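Local structure of CcbJ (Streptomyces caelestis, 4HGZ) at residues 171-176 with 231-236. The protein is an S-adenosyl-L-methionine-dependent methyltransferase of Streptomyces caelestis, probably transferring the methyl group to a nitrogen atom of its substrate. Sequence-based numbering, arbitrary orientation.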
ATOM      1  N   LEU C 171      -7.165  22.289  -0.860  1.00 39.08           N
ATOM      2  CA  LEU C 171      -6.850  20.884  -1.063  1.00 39.24           C
ATOM      3  C   LEU C 171      -8.108  20.045  -0.891  1.00 36.59           C
ATOM      4  O   LEU C 171      -8.961  20.343  -0.058  1.00 40.80           O
ATOM      5  CB  LEU C 171      -5.760  20.431  -0.093  1.00 37.64           C
ATOM      6  CG  LEU C 171      -6.126  20.357   1.386  1.00 43.00           C
ATOM      7  CD1 LEU C 171      -6.638  18.968   1.710  1.00 37.44           C
ATOM      8  CD2 LEU C 171      -4.911  20.681   2.238  1.00 35.91           C
ATOM      9  N   ASN C 172      -8.224  19.006  -1.706  1.00 42.15           N
ATOM     10  CA  ASN C 172      -9.386  18.127  -1.710  1.00 34.14           C
ATOM     11  C   ASN C 172      -8.954  16.790  -1.119  1.00 38.79           C
ATOM     12  O   ASN C 172      -8.260  16.011  -1.766  1.00 45.49           O
ATOM     13  CB  ASN C 172      -9.856  17.961  -3.155  1.00 38.09           C
ATOM     14  CG  ASN C 172     -10.958  16.919  -3.313  1.00 51.93           C
ATOM     15  OD1 ASN C 172     -11.988  16.970  -2.638  1.00 49.83           O
ATOM     16  ND2 ASN C 172     -10.756  15.985  -4.250  1.00 46.54           N
ATOM     17  N   PRO C 173      -9.333  16.539   0.139  1.00 41.03           N
ATOM     18  CA  PRO C 173      -8.810  15.409   0.911  1.00 36.86           C
ATOM     19  C   PRO C 173      -8.919  14.055   0.190  1.00 39.07           C
ATOM     20  O   PRO C 173      -7.938  13.306   0.149  1.00 42.89           O
ATOM     21  CB  PRO C 173      -9.656  15.431   2.183  1.00 35.67           C
ATOM     22  CG  PRO C 173     -10.135  16.830   2.300  1.00 40.69           C
ATOM     23  CD  PRO C 173     -10.293  17.347   0.908  1.00 33.88           C
ATOM     24  N   ALA C 174     -10.084  13.747  -0.381  1.00 32.27           N
ATOM     25  CA  ALA C 174     -10.234  12.499  -1.142  1.00 41.06           C
ATOM     26  C   ALA C 174      -9.113  12.317  -2.153  1.00 47.43           C
ATOM     27  O   ALA C 174      -8.393  11.318  -2.125  1.00 67.84           O
ATOM     28  CB  ALA C 174     -11.573  12.444  -1.842  1.00 33.43           C
ATOM     29  N   GLY C 175      -8.965  13.291  -3.044  1.00 49.41           N
ATOM     30  CA  GLY C 175      -8.003  13.200  -4.137  1.00 46.17           C
ATOM     31  C   GLY C 175      -6.559  13.329  -3.709  1.00 44.38           C
ATOM     32  O   GLY C 175      -5.655  12.960  -4.443  1.00 61.48           O
ATOM     33  N   GLN C 176      -6.339  13.847  -2.511  1.00 46.81           N
ATOM     34  CA  GLN C 176      -4.989  14.063  -2.005  1.00 46.25           C
ATOM     35  C   GLN C 176      -4.453  12.824  -1.255  1.00 48.38           C
ATOM     36  O   GLN C 176      -3.285  12.780  -0.894  1.00 48.82           O
ATOM     37  CB  GLN C 176      -4.987  15.311  -1.105  1.00 42.49           C
ATOM     38  CG  GLN C 176      -3.630  15.759  -0.592  1.00 54.92           C
ATOM     39  CD  GLN C 176      -3.054  16.924  -1.367  1.00 47.34           C
ATOM     40  OE1 GLN C 176      -1.841  17.112  -1.396  1.00 83.87           O
ATOM     41  NE2 GLN C 176      -3.912  17.704  -2.007  1.00 40.61           N
ATOM     42  N   ALA C 231     -11.108  21.109   5.193  1.00 40.41           N
ATOM     43  CA  ALA C 231     -12.492  20.679   5.269  1.00 33.09           C
ATOM     44  C   ALA C 231     -12.801  19.799   4.072  1.00 33.97           C
ATOM     45  O   ALA C 231     -12.213  19.955   2.999  1.00 42.27           O
ATOM     46  CB  ALA C 231     -13.405  21.862   5.277  1.00 26.92           C
ATOM     47  N   TYR C 232     -13.725  18.870   4.247  1.00 32.99           N
ATOM     48  CA  TYR C 232     -14.207  18.128   3.117  1.00 37.33           C
ATOM     49  C   TYR C 232     -15.231  18.986   2.391  1.00 39.08           C
ATOM     50  O   TYR C 232     -15.926  19.786   3.017  1.00 44.58           O
ATOM     51  CB  TYR C 232     -14.834  16.840   3.580  1.00 32.86           C
ATOM     52  CG  TYR C 232     -13.838  15.791   3.992  1.00 36.80           C
ATOM     53  CD1 TYR C 232     -13.351  14.868   3.071  1.00 35.62           C
ATOM     54  CD2 TYR C 232     -13.403  15.701   5.300  1.00 32.60           C
ATOM     55  CE1 TYR C 232     -12.460  13.898   3.444  1.00 31.70           C
ATOM     56  CE2 TYR C 232     -12.518  14.728   5.683  1.00 36.33           C
ATOM     57  CZ  TYR C 232     -12.056  13.833   4.754  1.00 41.89           C
ATOM     58  OH  TYR C 232     -11.174  12.875   5.136  1.00 36.88           O
ATOM     59  N   PRO C 233     -15.319  18.835   1.065  1.00 42.99           N
ATOM     60  CA  PRO C 233     -16.261  19.598   0.245  1.00 39.80           C
ATOM     61  C   PRO C 233     -17.666  19.716   0.851  1.00 41.74           C
ATOM     62  O   PRO C 233     -18.218  20.812   0.910  1.00 45.24           O
ATOM     63  CB  PRO C 233     -16.301  18.790  -1.051  1.00 34.94           C
ATOM     64  CG  PRO C 233     -14.888  18.309  -1.181  1.00 31.85           C
ATOM     65  CD  PRO C 233     -14.450  17.972   0.238  1.00 34.49           C
ATOM     66  N   ALA C 234     -18.247  18.610   1.300  1.00 33.90           N
ATOM     67  CA  ALA C 234     -19.610  18.668   1.826  1.00 30.51           C
ATOM     68  C   ALA C 234     -19.679  19.410   3.158  1.00 35.79           C
ATOM     69  O   ALA C 234     -20.656  20.108   3.430  1.00 46.27           O
ATOM     70  CB  ALA C 234     -20.226  17.270   1.941  1.00 21.97           C
ATOM     71  N   GLU C 235     -18.649  19.245   3.984  1.00 37.31           N
ATOM     72  CA  GLU C 235     -18.532  19.999   5.227  1.00 34.21           C
ATOM     73  C   GLU C 235     -18.392  21.471   4.864  1.00 40.97           C
ATOM     74  O   GLU C 235     -19.101  22.327   5.390  1.00 38.90           O
ATOM     75  CB  GLU C 235     -17.305  19.538   6.019  1.00 33.24           C
ATOM     76  CG  GLU C 235     -17.020  20.323   7.293  1.00 32.84           C
ATOM     77  CD  GLU C 235     -15.595  20.134   7.823  1.00 43.37           C
ATOM     78  OE1 GLU C 235     -14.816  19.350   7.231  1.00 47.33           O
ATOM     79  OE2 GLU C 235     -15.250  20.779   8.841  1.00 44.94           O
ATOM     80  N   LEU C 236     -17.482  21.755   3.936  1.00 36.44           N
ATOM     81  CA  LEU C 236     -17.222  23.123   3.510  1.00 38.78           C
ATOM     82  C   LEU C 236     -18.493  23.818   3.027  1.00 45.61           C
ATOM     83  O   LEU C 236     -18.787  24.953   3.425  1.00 46.58           O
ATOM     84  CB  LEU C 236     -16.170  23.137   2.414  1.00 30.18           C
ATOM     85  CG  LEU C 236     -15.631  24.508   2.029  1.00 40.13           C
ATOM     86  CD1 LEU C 236     -15.002  25.187   3.242  1.00 34.54           C
ATOM     87  CD2 LEU C 236     -14.618  24.338   0.896  1.00 29.70           C
TER
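The pyrrolidine of P173 lies over one face of the Y232 phenol ring in a CH-pi contact: its CG is 4.0 Å from the ring centroid, 19° off the ring normal, and so displaced toward the rim. The neighbouring CB leans on the CD1-CE1 side of the ring and comes to 3.4 Å from Y232 CE1. Y232 reaches this place because its CG stands anti to its own carbonyl carbon (chi1 -76°), which brings the CD1-CE1 side of the ring over P173. The same proline ring also rests on the backbone before the tyrosine, P173 CG lying 3.8 Å from A231 O. P233 also borders P173, with P173 CD and P233 CD 4.3 Å apart. P233 CG meets N172 OD1 at 3.5 Å in a van der Waals contact. The amide of N172 projects there with CG anti to the backbone N (chi1 173°), while its ND2 is hydrogen-bonded to S263 O. Y232 occupies the N-cap position of helix 233-242; its backbone N donates to E235 OE1 over 3.2 Å, and R229 forms a salt bridge with OE2 of that carboxylate. In the second subunit, another Y232 stacks on this tyrosine ring and L204 packs against N172, placing the contact at the subunit interface. P233 is the first residue of helix 233-242 and P173 lies in a short, weakly bonded helical turn, so two prolines and a tyrosine meet where the chain leaves and rejoins the main sheet. The chain leaves the Rossmann-like methyltransferase sheet after strand 164-171, builds the four-stranded antiparallel sheet of 181-229, and returns through helix 233-242. The arrangement thus joins the exit and re-entry of an antiparallel-sheet insertion in a class I methyltransferase fold.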